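Local coordinates for conserved protein (Geobacillus kaustophilus, PDB 2PCS) that is of unknown function but belongs to the CoxG family of the Bet v 1-like clan and probably binds a small ligand in its interior, at residues L50-I54 against A55-G59; G128-A131 against K132-S136; K140-Q143 against K144-K148. All blocks are in the same frame, centred on the assembly; numbering follows the deposited sequence.

Contact 1. Residues L50-I54 against A55-G59; sequences LQIGI and AAVKG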
ATOM      1  N   LEU A  50       5.479  -7.267  -9.617  1.00 77.73           N
ATOM      2  CA  LEU A  50       5.960  -5.874  -9.472  1.00 77.43           C
ATOM      3  C   LEU A  50       7.284  -5.644 -10.204  1.00 77.49           C
ATOM      4  O   LEU A  50       8.271  -6.354  -9.984  1.00 76.93           O
ATOM      5  CB  LEU A  50       6.095  -5.473  -7.989  1.00 76.02           C
ATOM      6  CG  LEU A  50       4.831  -5.606  -7.144  1.00 76.00           C
ATOM      7  CD1 LEU A  50       5.117  -5.556  -5.655  1.00 76.05           C
ATOM      8  CD2 LEU A  50       3.828  -4.574  -7.502  1.00 72.31           C
ATOM      9  N   GLN A  51       7.302  -4.663 -11.089  1.00 77.94           N
ATOM     10  CA  GLN A  51       8.561  -4.251 -11.693  1.00 79.90           C
ATOM     11  C   GLN A  51       8.894  -2.851 -11.238  1.00 78.21           C
ATOM     12  O   GLN A  51       8.368  -1.876 -11.724  1.00 79.10           O
ATOM     13  CB  GLN A  51       8.542  -4.430 -13.226  1.00 80.12           C
ATOM     14  CG  GLN A  51       8.403  -5.918 -13.589  1.00 83.02           C
ATOM     15  CD  GLN A  51       8.221  -6.201 -15.064  1.00 83.79           C
ATOM     16  OE1 GLN A  51       8.632  -5.412 -15.922  1.00 91.16           O
ATOM     17  NE2 GLN A  51       7.616  -7.361 -15.373  1.00 87.33           N
ATOM     18  N   ILE A  52       9.772  -2.775 -10.267  1.00 77.59           N
ATOM     19  CA  ILE A  52      10.043  -1.533  -9.620  1.00 77.05           C
ATOM     20  C   ILE A  52      11.318  -0.914 -10.188  1.00 77.28           C
ATOM     21  O   ILE A  52      12.414  -1.509 -10.083  1.00 77.08           O
ATOM     22  CB  ILE A  52      10.078  -1.745  -8.109  1.00 76.78           C
ATOM     23  CG1 ILE A  52       8.636  -2.011  -7.630  1.00 76.07           C
ATOM     24  CG2 ILE A  52      10.663  -0.522  -7.408  1.00 78.09           C
ATOM     25  CD1 ILE A  52       8.536  -3.053  -6.547  1.00 76.32           C
ATOM     26  N   GLY A  53      11.144   0.268 -10.800  1.00 76.83           N
ATOM     27  CA  GLY A  53      12.215   1.032 -11.447  1.00 76.34           C
ATOM     28  C   GLY A  53      13.037   1.928 -10.519  1.00 76.48           C
ATOM     29  O   GLY A  53      14.152   2.307 -10.861  1.00 76.39           O
ATOM     30  N   ILE A  54      12.515   2.260  -9.343  1.00 75.98           N
ATOM     31  CA  ILE A  54      13.261   3.113  -8.431  1.00 76.07           C
ATOM     32  C   ILE A  54      14.632   2.500  -8.284  1.00 76.36           C
ATOM     33  O   ILE A  54      14.761   1.409  -7.739  1.00 76.95           O
ATOM     34  CB  ILE A  54      12.619   3.213  -7.029  1.00 75.67           C
ATOM     35  CG1 ILE A  54      11.250   3.863  -7.111  1.00 76.56           C
ATOM     36  CG2 ILE A  54      13.473   4.045  -6.107  1.00 74.92           C
ATOM     37  CD1 ILE A  54      10.436   3.659  -5.824  1.00 77.18           C
ATOM     38  N   ALA A  55      15.635   3.207  -8.779  1.00 75.95           N
ATOM     39  CA  ALA A  55      17.051   2.853  -8.655  1.00 76.19           C
ATOM     40  C   ALA A  55      17.520   2.222  -7.344  1.00 75.45           C
ATOM     41  O   ALA A  55      18.209   1.239  -7.357  1.00 76.18           O
ATOM     42  CB  ALA A  55      17.934   4.110  -8.969  1.00 76.55           C
ATOM     43  N   ALA A  56      17.186   2.789  -6.203  1.00 75.26           N
ATOM     44  CA  ALA A  56      17.743   2.245  -4.953  1.00 75.38           C
ATOM     45  C   ALA A  56      17.255   0.808  -4.675  1.00 74.40           C
ATOM     46  O   ALA A  56      17.870   0.079  -3.899  1.00 73.88           O
ATOM     47  CB  ALA A  56      17.379   3.166  -3.761  1.00 75.09           C
ATOM     48  N   VAL A  57      16.108   0.453  -5.265  1.00 72.96           N
ATOM     49  CA  VAL A  57      15.460  -0.833  -4.990  1.00 72.01           C
ATOM     50  C   VAL A  57      15.100  -1.571  -6.269  1.00 71.68           C
ATOM     51  O   VAL A  57      14.334  -2.538  -6.234  1.00 70.63           O
ATOM     52  CB  VAL A  57      14.135  -0.693  -4.113  1.00 71.30           C
ATOM     53  CG1 VAL A  57      14.453  -0.288  -2.683  1.00 69.41           C
ATOM     54  CG2 VAL A  57      13.090   0.178  -4.784  1.00 68.15           C
ATOM     55  N   LYS A  58      15.631  -1.084  -7.384  1.00 71.03           N
ATOM     56  CA  LYS A  58      15.259  -1.568  -8.693  1.00 72.59           C
ATOM     57  C   LYS A  58      15.323  -3.116  -8.756  1.00 72.08           C
ATOM     58  O   LYS A  58      16.221  -3.737  -8.202  1.00 71.61           O
ATOM     59  CB  LYS A  58      16.195  -0.939  -9.714  1.00 73.44           C
ATOM     60  CG  LYS A  58      15.707  -0.974 -11.123  1.00 76.37           C
ATOM     61  CD  LYS A  58      16.726  -0.266 -11.991  1.00 83.74           C
ATOM     62  CE  LYS A  58      16.245  -0.209 -13.444  1.00 90.20           C
ATOM     63  NZ  LYS A  58      15.908  -1.588 -13.992  1.00 91.70           N
ATOM     64  N   GLY A  59      14.368  -3.717  -9.435  1.00 71.94           N
ATOM     65  CA  GLY A  59      14.168  -5.147  -9.323  1.00 72.77           C
ATOM     66  C   GLY A  59      12.754  -5.577  -9.703  1.00 73.51           C
ATOM     67  O   GLY A  59      11.830  -4.728  -9.854  1.00 72.32           O
TER
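Ile-52 and Gly-59 join their backbones by two hydrogen bonds. Ile-52 N donates a hydrogen bond to Gly-59 O at 2.9 Å, and Gly-59 N donates one to Ile-52 O at 3.0 Å. The two residues are thus an antiparallel hydrogen-bonded pair. Lys-58 CA adds a CA-H...O contact to the same Ile-52 O at 3.2 Å. Further round the loop, Val-57 N bonds to Ile-54 O at 3.0 Å. This i+3 to i bond closes a type I-like beta turn over Ala-55 and Ala-56. The Ile-52 and Gly-59 pair closes a beta hairpin whose loop connects strand 45-52 with strand 59-71 in the antiparallel sheet. Gly-59 has phi/psi of 157°/166°, where a side chain would run into the carbonyl oxygen of Lys-58.

The apolar groups gather on one side of the loop. CG2 of Ile-52 meets CG2 of Val-57 at 3.6 Å, the two side chains slanting across each other. Val-57 CG2 lies between its own N and carbonyl carbon (chi1 -70° to CG1), which also brings it 3.8 Å from Ile-54 CB. Beyond the hairpin, Ile-54 packs on Leu-133 and Leu-134 of helix 124-148. Val-57 touches Val-130 there. The Val-57 side chain is about 4 Å from a bound unknown ligand. Val-57 O accepts a hydrogen bond from the hydroxyl of Tyr-61.

Contact 2. Residues G128-A131 against K132-S136; sequences GGVA and KLLIS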
ATOM      1  N   GLY A 128      12.303   3.534   4.890  1.00 69.86           N
ATOM      2  CA  GLY A 128      12.463   4.977   5.152  1.00 67.08           C
ATOM      3  C   GLY A 128      11.750   5.706   4.012  1.00 65.93           C
ATOM      4  O   GLY A 128      10.481   5.734   3.897  1.00 64.91           O
ATOM      5  N   GLY A 129      12.589   6.263   3.150  1.00 64.37           N
ATOM      6  CA  GLY A 129      12.128   7.200   2.134  1.00 63.90           C
ATOM      7  C   GLY A 129      11.468   6.548   0.962  1.00 62.84           C
ATOM      8  O   GLY A 129      10.447   7.037   0.467  1.00 61.94           O
ATOM      9  N   VAL A 130      12.019   5.404   0.539  1.00 62.41           N
ATOM     10  CA  VAL A 130      11.325   4.586  -0.481  1.00 61.75           C
ATOM     11  C   VAL A 130       9.898   4.176  -0.053  1.00 60.78           C
ATOM     12  O   VAL A 130       8.944   4.355  -0.830  1.00 60.26           O
ATOM     13  CB  VAL A 130      12.130   3.332  -0.889  1.00 62.77           C
ATOM     14  CG1 VAL A 130      11.322   2.556  -1.887  1.00 63.68           C
ATOM     15  CG2 VAL A 130      13.421   3.731  -1.509  1.00 58.74           C
ATOM     16  N   ALA A 131       9.745   3.637   1.162  1.00 59.22           N
ATOM     17  CA  ALA A 131       8.384   3.321   1.671  1.00 60.45           C
ATOM     18  C   ALA A 131       7.414   4.551   1.693  1.00 61.44           C
ATOM     19  O   ALA A 131       6.244   4.459   1.247  1.00 60.69           O
ATOM     20  CB  ALA A 131       8.494   2.670   3.119  1.00 60.38           C
ATOM     21  N   LYS A 132       7.902   5.713   2.165  1.00 61.64           N
ATOM     22  CA  LYS A 132       7.105   6.918   2.089  1.00 62.97           C
ATOM     23  C   LYS A 132       6.817   7.253   0.663  1.00 63.00           C
ATOM     24  O   LYS A 132       5.689   7.660   0.333  1.00 63.51           O
ATOM     25  CB  LYS A 132       7.765   8.104   2.779  1.00 65.06           C
ATOM     26  CG  LYS A 132       6.814   9.310   2.873  1.00 67.81           C
ATOM     27  CD  LYS A 132       7.533  10.539   3.438  1.00 74.05           C
ATOM     28  CE  LYS A 132       6.825  11.885   3.075  1.00 75.23           C
ATOM     29  NZ  LYS A 132       7.369  12.988   3.979  1.00 79.24           N
ATOM     30  N   LEU A 133       7.807   7.079  -0.213  1.00 62.43           N
ATOM     31  CA  LEU A 133       7.525   7.363  -1.612  1.00 62.39           C
ATOM     32  C   LEU A 133       6.490   6.423  -2.218  1.00 61.42           C
ATOM     33  O   LEU A 133       5.634   6.850  -2.997  1.00 61.85           O
ATOM     34  CB  LEU A 133       8.821   7.504  -2.455  1.00 62.63           C
ATOM     35  CG  LEU A 133       9.052   6.961  -3.899  1.00 64.66           C
ATOM     36  CD1 LEU A 133       7.919   7.021  -4.930  1.00 63.10           C
ATOM     37  CD2 LEU A 133      10.247   7.670  -4.509  1.00 66.10           C
ATOM     38  N   LEU A 134       6.569   5.134  -1.904  1.00 62.36           N
ATOM     39  CA  LEU A 134       5.582   4.159  -2.447  1.00 62.06           C
ATOM     40  C   LEU A 134       4.170   4.460  -1.913  1.00 61.45           C
ATOM     41  O   LEU A 134       3.203   4.594  -2.681  1.00 60.73           O
ATOM     42  CB  LEU A 134       6.028   2.704  -2.115  1.00 61.99           C
ATOM     43  CG  LEU A 134       7.284   2.302  -2.930  1.00 64.46           C
ATOM     44  CD1 LEU A 134       7.861   1.009  -2.450  1.00 64.18           C
ATOM     45  CD2 LEU A 134       7.028   2.256  -4.471  1.00 62.52           C
ATOM     46  N   ILE A 135       4.069   4.613  -0.592  1.00 61.91           N
ATOM     47  CA  ILE A 135       2.797   5.008   0.059  1.00 62.88           C
ATOM     48  C   ILE A 135       2.234   6.318  -0.516  1.00 64.32           C
ATOM     49  O   ILE A 135       1.062   6.336  -0.914  1.00 63.15           O
ATOM     50  CB  ILE A 135       2.947   5.082   1.601  1.00 62.92           C
ATOM     51  CG1 ILE A 135       3.251   3.667   2.148  1.00 61.65           C
ATOM     52  CG2 ILE A 135       1.688   5.699   2.244  1.00 63.21           C
ATOM     53  CD1 ILE A 135       4.083   3.673   3.401  1.00 64.73           C
ATOM     54  N   SER A 136       3.047   7.394  -0.590  1.00 65.46           N
ATOM     55  CA  SER A 136       2.551   8.681  -1.178  1.00 67.43           C
ATOM     56  C   SER A 136       2.061   8.562  -2.621  1.00 67.63           C
ATOM     57  O   SER A 136       0.996   9.104  -2.970  1.00 68.78           O
ATOM     58  CB  SER A 136       3.593   9.782  -1.147  1.00 66.78           C
ATOM     59  OG  SER A 136       4.180   9.852   0.128  1.00 71.95           O
TER
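Two successive turns of the long helix 124-148 meet here, on the part of the helix that faces the hairpin loop 53-58 and strand 104-116. Val-130 and Leu-134 are one turn apart. Their side chains run alongside each other and point the same way, with Val-130 CG1 3.8 Å from Leu-134 CD1. Val-130 holds CG1 opposite its own N (chi1 178°), and this is the branch that meets the leucine.

Four backbone bonds of the i to i+4 kind join the turns. Lys-132 N bonds to Gly-128 O at 3.1 Å, and Leu-133 N to Gly-129 O at 2.7 Å. Leu-134 N reaches Val-130 O at 2.7 Å. Ile-135 N reaches Ala-131 O at 2.9 Å, the straightest of the four at 168°. Gly-128 has a positive phi of 55°, a backbone shape that glycine takes up readily.

Ser-136 folds its hydroxyl back onto the helix. Its OG donates to Lys-132 O at 2.7 Å, and its N donates to the same oxygen at 2.8 Å. The two donors come from opposite faces of the carbonyl plane.

Ile-135 and Ala-131 touch Tyr-111 of strand 104-116. The side chain of Leu-134 is about 4 Å from a bound unknown ligand. The side-chain contact between the turns is purely apolar, and the serine hydroxyl spends its proton within the helix. With Leu-134 beside the unidentified ligand, this apolar face probably forms part of a pocket wall, consistent with an apolar molecule.

Contact 3. Residues K140-Q143 against K144-K148; sequences KKIQ and KEIAK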
ATOM      1  N   LYS A 140      -1.636   9.089  -3.907  1.00 76.25           N
ATOM      2  CA  LYS A 140      -1.753  10.084  -4.973  1.00 78.02           C
ATOM      3  C   LYS A 140      -2.617   9.542  -6.083  1.00 78.52           C
ATOM      4  O   LYS A 140      -3.480  10.245  -6.588  1.00 79.43           O
ATOM      5  CB  LYS A 140      -0.368  10.457  -5.526  1.00 78.28           C
ATOM      6  CG  LYS A 140      -0.402  11.427  -6.711  1.00 80.27           C
ATOM      7  CD  LYS A 140       0.874  11.426  -7.557  1.00 81.18           C
ATOM      8  CE  LYS A 140       0.660  12.275  -8.863  1.00 85.41           C
ATOM      9  NZ  LYS A 140       1.966  12.492  -9.637  1.00 89.95           N
ATOM     10  N   LYS A 141      -2.400   8.295  -6.490  1.00 79.08           N
ATOM     11  CA  LYS A 141      -3.178   7.793  -7.626  1.00 79.26           C
ATOM     12  C   LYS A 141      -4.587   7.430  -7.202  1.00 79.13           C
ATOM     13  O   LYS A 141      -5.526   7.513  -8.008  1.00 79.83           O
ATOM     14  CB  LYS A 141      -2.484   6.629  -8.340  1.00 79.15           C
ATOM     15  CG  LYS A 141      -1.198   7.000  -9.113  1.00 81.13           C
ATOM     16  CD  LYS A 141      -0.173   5.880  -8.995  1.00 83.85           C
ATOM     17  CE  LYS A 141       0.710   5.634 -10.233  1.00 86.14           C
ATOM     18  NZ  LYS A 141       1.465   4.297 -10.085  1.00 84.78           N
ATOM     19  N   ILE A 142      -4.742   7.019  -5.941  1.00 78.87           N
ATOM     20  CA  ILE A 142      -6.062   6.724  -5.393  1.00 78.39           C
ATOM     21  C   ILE A 142      -6.861   8.014  -5.373  1.00 79.16           C
ATOM     22  O   ILE A 142      -8.036   8.013  -5.701  1.00 79.25           O
ATOM     23  CB  ILE A 142      -6.013   6.152  -3.938  1.00 77.80           C
ATOM     24  CG1 ILE A 142      -5.551   4.710  -3.908  1.00 75.54           C
ATOM     25  CG2 ILE A 142      -7.381   6.188  -3.289  1.00 77.46           C
ATOM     26  CD1 ILE A 142      -6.416   3.813  -4.658  1.00 73.35           C
ATOM     27  N   GLN A 143      -6.229   9.104  -4.970  1.00 80.44           N
ATOM     28  CA  GLN A 143      -6.918  10.382  -4.909  1.00 83.36           C
ATOM     29  C   GLN A 143      -7.420  10.768  -6.310  1.00 85.11           C
ATOM     30  O   GLN A 143      -8.555  11.267  -6.454  1.00 85.95           O
ATOM     31  CB  GLN A 143      -6.068  11.475  -4.240  1.00 83.01           C
ATOM     32  CG  GLN A 143      -6.761  12.849  -4.042  1.00 85.22           C
ATOM     33  CD  GLN A 143      -8.173  12.810  -3.387  1.00 86.82           C
ATOM     34  OE1 GLN A 143      -8.318  13.118  -2.205  1.00 83.79           O
ATOM     35  NE2 GLN A 143      -9.210  12.458  -4.174  1.00 87.78           N
ATOM     36  N   LYS A 144      -6.629  10.446  -7.331  1.00 86.35           N
ATOM     37  CA  LYS A 144      -7.016  10.702  -8.689  1.00 88.68           C
ATOM     38  C   LYS A 144      -8.194   9.850  -9.109  1.00 89.19           C
ATOM     39  O   LYS A 144      -9.114  10.350  -9.746  1.00 90.30           O
ATOM     40  CB  LYS A 144      -5.849  10.483  -9.655  1.00 88.51           C
ATOM     41  CG  LYS A 144      -6.336  10.038 -11.038  1.00 89.53           C
ATOM     42  CD  LYS A 144      -5.215   9.749 -12.017  1.00 92.19           C
ATOM     43  CE  LYS A 144      -5.701   9.853 -13.479  1.00 96.30           C
ATOM     44  NZ  LYS A 144      -4.513   9.807 -14.405  1.00 98.05           N
ATOM     45  N   GLU A 145      -8.182   8.565  -8.791  1.00 90.25           N
ATOM     46  CA  GLU A 145      -9.254   7.700  -9.290  1.00 91.24           C
ATOM     47  C   GLU A 145     -10.555   7.971  -8.576  1.00 91.49           C
ATOM     48  O   GLU A 145     -11.620   7.811  -9.162  1.00 91.73           O
ATOM     49  CB  GLU A 145      -8.884   6.216  -9.202  1.00 91.90           C
ATOM     50  CG  GLU A 145      -7.721   5.813 -10.117  1.00 93.76           C
ATOM     51  CD  GLU A 145      -8.074   5.775 -11.605  1.00 97.21           C
ATOM     52  OE1 GLU A 145      -9.269   5.762 -11.980  1.00 98.85           O
ATOM     53  OE2 GLU A 145      -7.132   5.726 -12.419  1.00 99.83           O
ATOM     54  N   ILE A 146     -10.457   8.381  -7.308  1.00 92.29           N
ATOM     55  CA  ILE A 146     -11.600   8.895  -6.545  1.00 92.37           C
ATOM     56  C   ILE A 146     -12.152  10.119  -7.266  1.00 93.75           C
ATOM     57  O   ILE A 146     -13.332  10.150  -7.584  1.00 93.75           O
ATOM     58  CB  ILE A 146     -11.221   9.286  -5.099  1.00 92.27           C
ATOM     59  CG1 ILE A 146     -10.963   8.048  -4.233  1.00 91.43           C
ATOM     60  CG2 ILE A 146     -12.317  10.143  -4.461  1.00 91.24           C
ATOM     61  CD1 ILE A 146     -10.269   8.367  -2.907  1.00 90.92           C
ATOM     62  N   ALA A 147     -11.281  11.097  -7.547  1.00 95.33           N
ATOM     63  CA  ALA A 147     -11.673  12.401  -8.137  1.00 96.43           C
ATOM     64  C   ALA A 147     -12.591  12.257  -9.354  1.00 97.40           C
ATOM     65  O   ALA A 147     -13.654  12.897  -9.389  1.00 97.88           O
ATOM     66  CB  ALA A 147     -10.447  13.233  -8.474  1.00 95.93           C
ATOM     67  N   LYS A 148     -12.171  11.429 -10.326  1.00 97.94           N
ATOM     68  CA  LYS A 148     -12.998  10.945 -11.435  1.00 98.89           C
ATOM     69  C   LYS A 148     -14.435  10.574 -11.035  1.00 99.61           C
ATOM     70  O   LYS A 148     -15.408  11.069 -11.605  1.00100.15           O
ATOM     71  CB  LYS A 148     -12.387   9.671 -12.017  1.00 99.01           C
ATOM     72  CG  LYS A 148     -11.409   9.868 -13.126  1.00100.88           C
ATOM     73  CD  LYS A 148     -10.893   8.500 -13.593  1.00102.09           C
ATOM     74  CE  LYS A 148      -9.587   8.651 -14.405  1.00103.99           C
ATOM     75  NZ  LYS A 148      -8.748   7.394 -14.448  1.00103.40           N
TER
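Ile-142 and Ile-146 carry the apolar side of this contact. CG2 of Ile-142 meets CD1 of Ile-146 at 3.6 Å, and the two side chains cross at a slant. In Ile-146 the CG1 branch is anti to its carbonyl carbon and beside its backbone N (chi1 -72°). From there it runs back over the preceding turn, with CG1 3.3 Å from Ile-142 O. The same oxygen accepts the backbone N-H of Ile-146 at 2.9 Å and 167°.

Gln-143 bends back at chi2 (49°), which brings its amide nitrogen beside the second branch of Ile-146. NE2 lies 3.9 Å from Ile-146 CG2, a van der Waals contact. The other end of the amide is fixed outside the helix: OE1 accepts a hydrogen bond from the backbone N of Lys-12.

On another side of the helix the contact is charged. Glu-145 bends at chi2, and its CG rests 3.5 Å from Lys-141 O. Its carboxylate forms a salt bridge with Lys-148, NZ to OE1 at 3.0 Å. The bonds from this ammonium to the two carboxylate oxygens are weak as hydrogen bonds.

Neighbouring helices set the outer shell. Ile-146 packs on Val-18 and Lys-21 of helix 15-22, while Ile-142 touches Cys-31 of helix 25-31. Cutting Ile-146 back to an alanine is likely to open a gap beside Ile-142 and Val-18 and to leave the Gln-143 amide with less to rest against. Backbone bonds such as Ala-147 N to Gln-143 O, at 2.9 Å, keep the turns in step. This is the end of an amphipathic C-terminal helix packed against the two short helices, as expected of the helix-grip fold of Bet v 1-like proteins.

In the fold
Contacts 2 and 3 are successive parts of one helix, 124-148, with centres 18 Å apart. Contact 1 is the hairpin loop between strands 45-52 and 59-71 of the sheet. It meets contact 2 by apolar packing alone. Contact 3 lies about 9 Å from contact 1 at the nearest atoms. Contacts 1 and 2 are surface contacts, yet each sends a side chain to the bound unknown ligand. Contact 3 is partly buried, with two buried isoleucines against the short helices. Its outer side carries the salt bridge, which the other two lack. Contact 1 relies on a strand pair and a turn bond, whereas both others use helical bonds.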